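Side-chain contacts in aminotransferase, class I and II (PDB 5Z0Q), which belongs to the class I and II aminotransferase family and binds pyridoxal-5'-phosphate in pockets of its two-chain assembly: residues 156-159 and 160-163; 189-192 and 193-197; 378-381 and 382-385; 342-346 and 347-351; 57-61 and 62-66. All blocks are in the same frame, centred on the assembly; numbering follows the deposited sequence.

In the fold
The contacts fall into two pairs and one that stands apart. Contacts 1 and 2 have centres about 12 Å apart. Arg196 of contact 2 forms salt bridges to Glu159 and Asp156 of contact 1. Contacts 3 and 4 are about 10 Å apart between centres and share a packed face. Arg380 NH1 probably bonds to Gly348 O, at 2.6 Å. The two pairs do not touch; their nearest atoms are about 26 Å apart or more. Contact 5 reaches pyridoxal-5'-phosphate directly, through Tyr66, in a pocket to which the second subunit contributes Val100, Val101 and His207. Its centre is about 53 Å from that of contact 1. The Gln190 side chain of contact 2 is about 14 Å from a bound pyridoxal-5'-phosphate.

Contact 1 of 5, residues 156-159 and 160-163; sequences DSHE and DRMS
His158 and Arg161 lie side by side and point the same way. The imidazole touches with CD2, which is 3.8 Å from Arg161 NE. That nitrogen sits at the ring edge, near the ring plane. The ring and guanidinium planes are almost perpendicular, 89° apart, so the two groups do not stack. His158 ND1 is bonded to Asp154 O, which helps to fix the rotation of the ring.

Glu159 meets the following residues mainly through its backbone. Its O accepts from Met162 N at 3.0 Å. The N-H comes from above the carbonyl plane, 52° out of it. This bond closes a type I beta turn from Glu159 to Met162. The turn belongs to the surface loop between strand 151-152 and strand 166-172. A weak bond runs alongside, from Arg161 N to His158 O at 3.4 Å. Asp160, at the corner of the turn, is exposed.

Met162 sets its CG against both carbonyl oxygens. CG is 3.3 Å from His158 O and equally near Glu159 O, and the thioether end packs on Phe193 and His197. The Glu159 chain bends at CB-CG (chi2 -91°) and leaves the turn. This carries the carboxylate to helix 184-197, where OE2 is held by Arg196 and His197.

Contact 2 of 5, residues 189-192 and 193-197; sequences AQLR and FAQRH
Arg196 folds its guanidinium back so that Arg192 O lies over one face. NH1 is the nearest nitrogen, 3.6 Å from that oxygen. CG is anti to the backbone N (chi1 173°), and a bend at chi3 (54°) turns the group back along the helix. NE and NH2 point to the acids of contact 1, Glu159 and Asp156. The Arg192 guanidinium has Ala189 CA against one face, 3.8 Å above the plane and toward the rim. The His197 ring has Phe193 O at its edge, in plane, and Arg196 CG over one face.

These groups line helix 184-197, the helix of the beta-alpha-beta unit between strands 166-172 and 200-204. The second strand ends at Asp204, a residue of the pyridoxal-5'-phosphate pocket. Four regular i to i+4 bonds carry the helix through this region. Two of them are Phe193 N to Ala189 O and Arg196 N to Arg192 O, each 3.0 Å.

Leu191 and Gln195, one turn apart, meet on another side of the helix. The Gln195 amide is the touching group: NE2 is 3.4 Å from Leu191 CG and 3.5 Å from Leu191 CD1. The chains cross at a slant. Gln195 is extended beyond CG, and this brings its amide out over the branched end of the leucine. NE2 also has a weak bond to Asp227. The Leu191 side chain packs on Phe221 beyond.

Phe193 keeps its CB 3.6 Å from Gln190 O, while its ring leads away from the preceding turn.

Contact 3 of 5, residues 378-381 and 382-385; sequences LQRM and TRAL
Arg383 lays its guanidinium across Gln379, its neighbour one turn back. NH2 is 3.3 Å from Gln379 CG, and the two side chains cross at about a right angle. The amide and guanidinium planes are 62° apart. Gln379 O lies over one face of the guanidinium, near its rim. At the edge, near the plane, is Arg380 CG, 3.7 Å from NH1. With Arg383 CG trans to N (chi1 -170°), a kink at chi3 (-51°) swings the guanidinium over Gln379.

Thr382 holds a backbone carbonyl twice. Thr382 N and OG1 both donate hydrogen bonds to Leu378 O, at 3.0 and 3.2 Å, and they arrive from opposite faces of the carbonyl plane. OG1 also has a weak bond with His310 of helix 290-313. Regular helix bonds continue the series, with Arg383 N to Gln379 O at 2.8 Å. All this lies in the last two turns of helix 371-385, near the end of the chain. One side of the helix is buried and the other carries Gln379 and Arg383. Ala384 and Leu385 close it, with Leu385 CG 3.4 Å from Met381 O.

The second shell positions the rest. Arg380 runs extended from CG to NE and carries its charged end away from Arg383. Its NE is 4.9 Å from Arg383 NH1. Its end is held by a salt bridge from NH2 to Asp34 and probably by Gly348 O, which probably offsets the nearness of the two like charges. Leu378 packs on Met306 and Leu307. Met381 packs on Val311 and on Leu349 of strand 349-353.

Contact 4 of 5, residues 342-346 and 347-351; sequences LFFEK and HGLGF
Phe344 is at the centre of the tight part of this contact, meeting Leu349 and Phe351 with its ring. Its CG is anti to the carbonyl carbon (chi1 -77°), which sets the ring beside both. Phe344 CD1 is 3.5 Å from Leu349 CD1. Phe351 CE2 lies over one face, 3.7 Å from Phe344 CG, while Phe343 CD2 covers the opposite face over the ring centre. The rings of Phe344 and Phe351 meet obliquely, with planes 54° apart. His347 and Phe343 are packed as closely, again with oblique rings, and His347 NE2 is 3.5 Å from Phe343 CE1. Phe343 O sits at the edge of the imidazole, in its plane.

The backbone is as closely knit. Leu349 N is 2.8 Å from Phe344 O, and Gly348 N is 3.1 Å from Glu345 O. These two bonds make a Schellman motif that ends helix 340-345. Gly348 is its C-prime residue, with positive phi (68°), which favours glycine. His347 N also bonds to Phe344 O, from the opposite face of the carbonyl plane to Leu349 N.

The loose side belongs to Lys346, which is exposed. Its doubly bent chain leads away from the strand. Glu345 sends its carboxylate to Tyr30.

Outside, the His347 ring meets Tyr389 edge-to-face. Leu349 and His347 pack against helix 371-385. Gly348 and Gly350 share backbone bonds with strand 36-38, which runs parallel beside strand 349-353 in the five-stranded sheet.

Contact 5 of 5, residues 57-61 and 62-66; sequences QRVQQ and GVFGY. With PLP (pyridoxal-5'-phosphate), chain Q.
Val63 O is gripped by both outer nitrogens of Arg58. NH2 is 2.9 Å away and NH1 3.1 Å. The oxygen lies in the guanidinium plane, and NH2 approaches nearly along the C=O axis (166°). CG anti to the backbone N and a bend at chi2 (55°) direct the Arg58 chain there. NH1 has a second partner, Asp23 of the second subunit, in a salt bridge. Gln61 NE2 stands 3.2 Å above one face of the guanidinium, toward its rim.

The Phe64 side chain runs antiparallel alongside that of Arg58. The ring and guanidinium planes are 3° apart, but the groups are slipped past each other rather than stacked. Phe64 CD1 is 3.9 Å from Arg58 NH2. Phe64 CZ meets Val59, 3.6 Å from its O and 4.1 Å from its CG1.

The chain leaves helix 49-59 here through a type I beta turn from Val59 to Gly62. Gly62 N bonds weakly to Val59 O. Gly62 has positive phi, at backbone angles that call for glycine. The loop beyond runs to the second subunit, as in related dimeric enzymes whose pockets draw on both chains. On it Tyr66 reaches that subunit's pocket, its OH donating to O3P of pyridoxal-5'-phosphate at 2.7 Å. O3P lies at the tyrosine ring's edge, in plane. Val100, Val101 and His207 of the second subunit also bond the ligand, and its Lys240 bonds weakly to Tyr66 OH.

Contact 1 of 5, residues 156-159 and 160-163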
# COMPACT_ATOMS: atom_id res chain seq x y z
N ASP A 156 -7.94 34.97 3.90
CA ASP A 156 -8.12 36.24 3.22
C ASP A 156 -7.14 37.30 3.72
O ASP A 156 -6.81 38.23 2.98
CB ASP A 156 -9.56 36.73 3.40
CG ASP A 156 -10.58 35.63 3.17
OD1 ASP A 156 -10.69 34.73 4.03
OD2 ASP A 156 -11.26 35.65 2.12
N SER A 157 -6.66 37.16 4.95
CA SER A 157 -5.67 38.08 5.50
C SER A 157 -4.26 37.78 5.01
O SER A 157 -3.31 38.41 5.49
CB SER A 157 -5.71 38.06 7.03
OG SER A 157 -5.27 36.81 7.53
N HIS A 158 -4.10 36.84 4.08
CA HIS A 158 -2.80 36.52 3.49
C HIS A 158 -2.79 36.75 1.98
O HIS A 158 -1.99 36.14 1.27
CB HIS A 158 -2.40 35.08 3.81
CG HIS A 158 -2.11 34.84 5.26
ND1 HIS A 158 -3.09 34.84 6.23
CD2 HIS A 158 -0.94 34.60 5.90
CE1 HIS A 158 -2.54 34.60 7.40
NE2 HIS A 158 -1.24 34.45 7.24
N GLU A 159 -3.67 37.63 1.49
CA GLU A 159 -3.73 37.91 0.06
C GLU A 159 -2.41 38.45 -0.47
O GLU A 159 -1.85 37.93 -1.43
CB GLU A 159 -4.86 38.90 -0.24
CG GLU A 159 -6.26 38.31 -0.14
CD GLU A 159 -6.76 37.77 -1.46
OE1 GLU A 159 -6.10 38.03 -2.49
OE2 GLU A 159 -7.80 37.09 -1.47
N ASP A 160 -1.89 39.50 0.17
CA ASP A 160 -0.69 40.17 -0.32
C ASP A 160 0.56 39.33 -0.15
O ASP A 160 1.58 39.62 -0.79
CB ASP A 160 -0.53 41.52 0.38
CG ASP A 160 -1.74 42.42 0.19
OD1 ASP A 160 -2.13 42.65 -0.97
OD2 ASP A 160 -2.31 42.88 1.20
N ARG A 161 0.52 38.30 0.70
CA ARG A 161 1.65 37.39 0.83
C ARG A 161 1.74 36.39 -0.31
O ARG A 161 2.71 35.63 -0.37
CB ARG A 161 1.59 36.65 2.17
CG ARG A 161 2.28 37.36 3.31
CD ARG A 161 2.15 36.58 4.61
NE ARG A 161 2.55 35.18 4.46
CZ ARG A 161 3.80 34.74 4.57
NH1 ARG A 161 4.79 35.59 4.82
NH2 ARG A 161 4.06 33.45 4.42
N MET A 162 0.75 36.37 -1.20
CA MET A 162 0.75 35.42 -2.30
C MET A 162 1.58 35.95 -3.47
O MET A 162 1.99 37.11 -3.51
CB MET A 162 -0.69 35.13 -2.74
CG MET A 162 -1.57 34.62 -1.61
SD MET A 162 -3.24 34.21 -2.14
CE MET A 162 -2.95 32.72 -3.09
N SER A 163 1.83 35.06 -4.44
CA SER A 163 2.70 35.38 -5.56
C SER A 163 2.09 35.08 -6.92
O SER A 163 2.75 35.33 -7.94
CB SER A 163 4.03 34.63 -5.43
OG SER A 163 4.63 34.85 -4.16

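Contact 2 of 5, residues 189-192 and 193-197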
# COMPACT_ATOMS: atom_id res chain seq x y z
N ALA A 189 -16.00 30.81 3.37
CA ALA A 189 -14.93 31.79 3.21
C ALA A 189 -13.72 31.16 2.54
O ALA A 189 -13.10 31.77 1.66
CB ALA A 189 -14.56 32.40 4.56
N GLN A 190 -13.35 29.95 2.96
CA GLN A 190 -12.26 29.24 2.31
C GLN A 190 -12.59 28.90 0.86
O GLN A 190 -11.70 28.85 0.01
CB GLN A 190 -11.92 27.97 3.09
CG GLN A 190 -11.53 28.23 4.54
CD GLN A 190 -11.46 26.96 5.36
OE1 GLN A 190 -11.82 25.88 4.89
NE2 GLN A 190 -11.00 27.08 6.60
N LEU A 191 -13.87 28.66 0.57
CA LEU A 191 -14.28 28.41 -0.81
C LEU A 191 -14.14 29.67 -1.66
O LEU A 191 -13.66 29.61 -2.80
CB LEU A 191 -15.71 27.89 -0.86
CG LEU A 191 -16.31 27.71 -2.25
CD1 LEU A 191 -15.46 26.76 -3.08
CD2 LEU A 191 -17.75 27.22 -2.16
N ARG A 192 -14.56 30.82 -1.13
CA ARG A 192 -14.43 32.07 -1.87
C ARG A 192 -12.96 32.43 -2.09
O ARG A 192 -12.62 33.04 -3.11
CB ARG A 192 -15.16 33.20 -1.15
CG ARG A 192 -16.68 33.11 -1.26
CD ARG A 192 -17.38 34.30 -0.64
NE ARG A 192 -17.95 34.00 0.67
CZ ARG A 192 -17.49 34.48 1.82
NH1 ARG A 192 -16.46 35.31 1.83
NH2 ARG A 192 -18.07 34.14 2.97
N PHE A 193 -12.09 32.05 -1.16
CA PHE A 193 -10.66 32.26 -1.36
C PHE A 193 -10.13 31.39 -2.49
O PHE A 193 -9.28 31.83 -3.28
CB PHE A 193 -9.90 31.98 -0.06
CG PHE A 193 -8.41 32.06 -0.20
CD1 PHE A 193 -7.76 33.29 -0.19
CD2 PHE A 193 -7.64 30.91 -0.33
CE1 PHE A 193 -6.39 33.37 -0.31
CE2 PHE A 193 -6.27 30.99 -0.45
CZ PHE A 193 -5.64 32.22 -0.44
N ALA A 194 -10.62 30.15 -2.59
CA ALA A 194 -10.18 29.27 -3.66
C ALA A 194 -10.66 29.76 -5.02
O ALA A 194 -9.94 29.66 -6.02
CB ALA A 194 -10.66 27.84 -3.40
N GLN A 195 -11.88 30.30 -5.08
CA GLN A 195 -12.42 30.77 -6.35
C GLN A 195 -11.74 32.05 -6.81
O GLN A 195 -11.42 32.20 -7.99
CB GLN A 195 -13.93 30.98 -6.23
CG GLN A 195 -14.71 29.72 -5.90
CD GLN A 195 -16.15 30.01 -5.51
OE1 GLN A 195 -16.54 31.17 -5.36
NE2 GLN A 195 -16.94 28.96 -5.35
N ARG A 196 -11.53 32.99 -5.88
CA ARG A 196 -10.90 34.26 -6.24
C ARG A 196 -9.50 34.05 -6.81
O ARG A 196 -9.05 34.84 -7.65
CB ARG A 196 -10.85 35.17 -5.01
CG ARG A 196 -10.07 36.46 -5.20
CD ARG A 196 -10.29 37.43 -4.04
NE ARG A 196 -9.99 36.84 -2.73
CZ ARG A 196 -10.92 36.40 -1.88
NH1 ARG A 196 -12.21 36.50 -2.20
NH2 ARG A 196 -10.56 35.87 -0.72
N HIS A 197 -8.80 33.00 -6.39
CA HIS A 197 -7.48 32.68 -6.90
C HIS A 197 -7.47 31.46 -7.80
O HIS A 197 -6.40 31.07 -8.28
CB HIS A 197 -6.50 32.48 -5.74
CG HIS A 197 -6.32 33.70 -4.89
ND1 HIS A 197 -5.41 34.69 -5.20
CD2 HIS A 197 -6.93 34.09 -3.74
CE1 HIS A 197 -5.47 35.64 -4.28
NE2 HIS A 197 -6.38 35.30 -3.38

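Contact 3 of 5, residues 378-381 and 382-385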
# COMPACT_ATOMS: atom_id res chain seq x y z
N LEU A 378 -1.90 12.89 33.64
CA LEU A 378 -2.16 14.20 34.22
C LEU A 378 -1.37 14.42 35.51
O LEU A 378 -0.95 15.54 35.79
CB LEU A 378 -3.66 14.37 34.48
CG LEU A 378 -4.53 14.45 33.23
CD1 LEU A 378 -5.99 14.61 33.59
CD2 LEU A 378 -4.06 15.59 32.34
N GLN A 379 -1.17 13.36 36.30
CA GLN A 379 -0.41 13.51 37.53
C GLN A 379 1.08 13.71 37.25
O GLN A 379 1.75 14.44 37.99
CB GLN A 379 -0.63 12.30 38.44
CG GLN A 379 0.02 12.42 39.81
CD GLN A 379 -0.42 13.67 40.56
OE1 GLN A 379 -1.53 14.17 40.36
NE2 GLN A 379 0.45 14.18 41.43
N ARG A 380 1.61 13.08 36.20
CA ARG A 380 2.99 13.34 35.81
C ARG A 380 3.17 14.77 35.32
O ARG A 380 4.25 15.35 35.48
CB ARG A 380 3.44 12.35 34.74
CG ARG A 380 3.55 10.92 35.22
CD ARG A 380 4.27 10.05 34.20
NE ARG A 380 4.51 8.70 34.71
CZ ARG A 380 5.26 7.79 34.10
NH1 ARG A 380 5.87 8.09 32.96
NH2 ARG A 380 5.42 6.59 34.63
N MET A 381 2.12 15.36 34.73
CA MET A 381 2.18 16.77 34.36
C MET A 381 2.19 17.66 35.59
O MET A 381 2.95 18.63 35.67
CB MET A 381 1.01 17.13 33.45
CG MET A 381 1.06 16.47 32.08
SD MET A 381 -0.39 16.87 31.08
CE MET A 381 -0.32 18.66 31.10
N THR A 382 1.34 17.35 36.57
CA THR A 382 1.33 18.11 37.82
C THR A 382 2.66 17.97 38.55
O THR A 382 3.21 18.95 39.06
CB THR A 382 0.18 17.65 38.71
OG1 THR A 382 -1.07 17.88 38.04
CG2 THR A 382 0.18 18.40 40.03
N ARG A 383 3.20 16.75 38.60
CA ARG A 383 4.47 16.53 39.28
C ARG A 383 5.63 17.22 38.57
O ARG A 383 6.60 17.63 39.22
CB ARG A 383 4.74 15.03 39.40
CG ARG A 383 5.91 14.67 40.30
CD ARG A 383 6.10 13.16 40.41
NE ARG A 383 4.86 12.47 40.76
CZ ARG A 383 4.16 11.71 39.93
NH1 ARG A 383 4.59 11.52 38.69
NH2 ARG A 383 3.04 11.13 40.33
N ALA A 384 5.54 17.38 37.25
CA ALA A 384 6.63 17.98 36.49
C ALA A 384 6.72 19.48 36.70
O ALA A 384 7.82 20.04 36.80
CB ALA A 384 6.47 17.66 35.00
N LEU A 385 5.58 20.16 36.79
CA LEU A 385 5.55 21.61 36.87
C LEU A 385 5.54 22.14 38.30
O LEU A 385 5.73 23.34 38.50
CB LEU A 385 4.33 22.17 36.13
CG LEU A 385 4.14 21.71 34.68
CD1 LEU A 385 2.96 22.42 34.04
CD2 LEU A 385 5.42 21.93 33.88

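Contact 4 of 5, residues 342-346 and 347-351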
# COMPACT_ATOMS: atom_id res chain seq x y z
N LEU A 342 10.99 17.68 24.61
CA LEU A 342 12.05 17.00 25.33
C LEU A 342 11.93 17.21 26.83
O LEU A 342 12.34 16.35 27.62
CB LEU A 342 13.42 17.48 24.83
CG LEU A 342 14.66 16.91 25.52
CD1 LEU A 342 14.69 15.39 25.42
CD2 LEU A 342 15.93 17.52 24.94
N PHE A 343 11.37 18.35 27.25
CA PHE A 343 11.16 18.60 28.67
C PHE A 343 10.24 17.56 29.29
O PHE A 343 10.59 16.93 30.29
CB PHE A 343 10.60 20.01 28.88
CG PHE A 343 10.01 20.24 30.24
CD1 PHE A 343 10.83 20.47 31.34
CD2 PHE A 343 8.64 20.22 30.44
CE1 PHE A 343 10.30 20.67 32.59
CE2 PHE A 343 8.10 20.43 31.69
CZ PHE A 343 8.93 20.66 32.77
N PHE A 344 9.06 17.36 28.69
CA PHE A 344 8.11 16.40 29.24
C PHE A 344 8.60 14.96 29.13
O PHE A 344 8.16 14.11 29.91
CB PHE A 344 6.76 16.55 28.54
CG PHE A 344 5.96 17.73 29.00
CD1 PHE A 344 5.32 17.72 30.23
CD2 PHE A 344 5.85 18.86 28.21
CE1 PHE A 344 4.59 18.80 30.66
CE2 PHE A 344 5.11 19.95 28.63
CZ PHE A 344 4.48 19.92 29.86
N GLU A 345 9.51 14.67 28.19
CA GLU A 345 10.05 13.32 28.09
C GLU A 345 10.88 12.96 29.31
O GLU A 345 10.81 11.83 29.81
CB GLU A 345 10.87 13.17 26.81
CG GLU A 345 10.04 13.07 25.55
CD GLU A 345 10.89 12.82 24.32
OE1 GLU A 345 12.07 13.24 24.32
OE2 GLU A 345 10.38 12.21 23.35
N LYS A 346 11.67 13.91 29.81
CA LYS A 346 12.45 13.68 31.02
C LYS A 346 11.59 13.64 32.28
O LYS A 346 12.12 13.37 33.36
CB LYS A 346 13.53 14.76 31.17
CG LYS A 346 14.63 14.64 30.13
CD LYS A 346 15.31 13.28 30.20
CE LYS A 346 16.35 13.11 29.10
NZ LYS A 346 15.72 13.12 27.75
N HIS A 347 10.28 13.89 32.16
CA HIS A 347 9.33 13.72 33.25
C HIS A 347 8.32 12.62 32.94
O HIS A 347 7.18 12.68 33.39
CB HIS A 347 8.62 15.04 33.56
CG HIS A 347 9.53 16.11 34.09
ND1 HIS A 347 9.73 16.30 35.45
CD2 HIS A 347 10.29 17.03 33.46
CE1 HIS A 347 10.57 17.31 35.62
NE2 HIS A 347 10.93 17.76 34.43
N GLY A 348 8.74 11.63 32.16
CA GLY A 348 7.91 10.46 31.90
C GLY A 348 6.68 10.72 31.07
O GLY A 348 5.65 10.07 31.29
N LEU A 349 6.74 11.65 30.12
CA LEU A 349 5.60 11.99 29.28
C LEU A 349 6.07 12.08 27.84
O LEU A 349 6.90 12.93 27.50
CB LEU A 349 4.97 13.31 29.72
CG LEU A 349 4.33 13.28 31.12
CD1 LEU A 349 4.17 14.69 31.67
CD2 LEU A 349 2.99 12.56 31.07
N GLY A 350 5.54 11.20 26.99
CA GLY A 350 5.93 11.17 25.59
C GLY A 350 4.90 11.78 24.66
O GLY A 350 4.00 11.08 24.17
N PHE A 351 5.02 13.08 24.41
CA PHE A 351 4.10 13.80 23.55
C PHE A 351 4.64 13.89 22.13
O PHE A 351 5.82 13.64 21.87
CB PHE A 351 3.85 15.21 24.10
CG PHE A 351 3.19 15.23 25.45
CD1 PHE A 351 2.32 14.22 25.83
CD2 PHE A 351 3.45 16.26 26.34
CE1 PHE A 351 1.71 14.24 27.07
CE2 PHE A 351 2.85 16.28 27.59
CZ PHE A 351 1.98 15.27 27.95

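Contact 5 of 5, residues 57-61 and 62-66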
# COMPACT_ATOMS: atom_id res chain seq x y z
N GLN A 57 -13.93 -14.03 9.63
CA GLN A 57 -14.64 -14.71 8.56
C GLN A 57 -13.85 -14.66 7.25
O GLN A 57 -13.97 -15.57 6.42
CB GLN A 57 -16.02 -14.10 8.37
CG GLN A 57 -17.02 -14.43 9.47
CD GLN A 57 -17.62 -15.82 9.31
OE1 GLN A 57 -17.60 -16.40 8.23
NE2 GLN A 57 -18.16 -16.35 10.40
N ARG A 58 -13.05 -13.62 7.06
CA ARG A 58 -12.26 -13.50 5.84
C ARG A 58 -10.97 -14.32 5.90
O ARG A 58 -10.54 -14.86 4.88
CB ARG A 58 -11.94 -12.03 5.56
CG ARG A 58 -11.24 -11.79 4.23
CD ARG A 58 -12.04 -12.36 3.08
NE ARG A 58 -11.32 -12.29 1.82
CZ ARG A 58 -10.42 -13.18 1.42
NH1 ARG A 58 -9.81 -13.04 0.25
NH2 ARG A 58 -10.11 -14.21 2.19
N VAL A 59 -10.35 -14.41 7.08
CA VAL A 59 -9.15 -15.23 7.21
C VAL A 59 -9.50 -16.71 7.15
O VAL A 59 -8.80 -17.49 6.50
CB VAL A 59 -8.40 -14.87 8.51
CG1 VAL A 59 -7.20 -15.79 8.69
CG2 VAL A 59 -7.97 -13.42 8.50
N GLN A 60 -10.58 -17.11 7.81
CA GLN A 60 -11.02 -18.50 7.75
C GLN A 60 -11.53 -18.90 6.37
O GLN A 60 -11.72 -20.09 6.13
CB GLN A 60 -12.11 -18.75 8.79
CG GLN A 60 -11.57 -19.02 10.19
CD GLN A 60 -10.75 -20.29 10.26
OE1 GLN A 60 -9.76 -20.36 10.99
NE2 GLN A 60 -11.15 -21.30 9.50
N GLN A 61 -11.75 -17.93 5.47
CA GLN A 61 -12.07 -18.28 4.09
C GLN A 61 -10.93 -19.05 3.44
O GLN A 61 -11.16 -19.97 2.64
CB GLN A 61 -12.40 -17.02 3.29
CG GLN A 61 -12.81 -17.30 1.85
CD GLN A 61 -12.85 -16.05 1.00
OE1 GLN A 61 -13.70 -15.18 1.18
NE2 GLN A 61 -11.91 -15.95 0.06
N GLY A 62 -9.69 -18.69 3.77
CA GLY A 62 -8.55 -19.50 3.38
C GLY A 62 -7.66 -18.91 2.30
O GLY A 62 -6.43 -18.99 2.39
N VAL A 63 -8.26 -18.33 1.26
CA VAL A 63 -7.53 -17.87 0.09
C VAL A 63 -7.32 -16.37 0.17
O VAL A 63 -8.21 -15.63 0.59
CB VAL A 63 -8.27 -18.25 -1.21
CG1 VAL A 63 -7.32 -18.21 -2.40
CG2 VAL A 63 -8.90 -19.63 -1.07
N PHE A 64 -6.13 -15.92 -0.23
CA PHE A 64 -5.75 -14.51 -0.19
C PHE A 64 -5.10 -14.09 -1.51
O PHE A 64 -4.04 -13.46 -1.54
CB PHE A 64 -4.82 -14.22 0.98
CG PHE A 64 -5.33 -14.74 2.30
CD1 PHE A 64 -6.28 -14.03 3.02
CD2 PHE A 64 -4.85 -15.93 2.82
CE1 PHE A 64 -6.74 -14.50 4.23
CE2 PHE A 64 -5.31 -16.41 4.04
CZ PHE A 64 -6.26 -15.69 4.74
N GLY A 65 -5.74 -14.44 -2.62
CA GLY A 65 -5.26 -14.06 -3.93
C GLY A 65 -5.57 -12.61 -4.25
O GLY A 65 -5.99 -11.82 -3.40
N TYR A 66 -5.36 -12.26 -5.51
CA TYR A 66 -5.63 -10.90 -5.97
C TYR A 66 -7.11 -10.56 -5.81
O TYR A 66 -7.98 -11.31 -6.26
CB TYR A 66 -5.20 -10.72 -7.42
CG TYR A 66 -3.71 -10.71 -7.62
CD1 TYR A 66 -2.97 -9.56 -7.36
CD2 TYR A 66 -3.03 -11.84 -8.05
CE1 TYR A 66 -1.59 -9.54 -7.53
CE2 TYR A 66 -1.66 -11.83 -8.23
CZ TYR A 66 -0.95 -10.68 -7.97
OH TYR A 66 0.42 -10.66 -8.14
N1 PLP Q . 6.66 -9.72 -10.66
C2 PLP Q . 6.43 -10.70 -11.61
C2A PLP Q . 7.48 -11.04 -12.62
C3 PLP Q . 5.21 -11.37 -11.64
O3 PLP Q . 4.98 -12.34 -12.58
C4 PLP Q . 4.23 -11.06 -10.70
C4A PLP Q . 3.02 -11.94 -10.58
C5 PLP Q . 4.47 -10.08 -9.75
C6 PLP Q . 5.69 -9.41 -9.74
C5A PLP Q . 3.40 -9.74 -8.74
O4P PLP Q . 3.77 -8.64 -7.94
P PLP Q . 2.82 -8.17 -6.72
O1P PLP Q . 3.10 -6.72 -6.40
O2P PLP Q . 3.12 -9.02 -5.51
O3P PLP Q . 1.37 -8.33 -7.11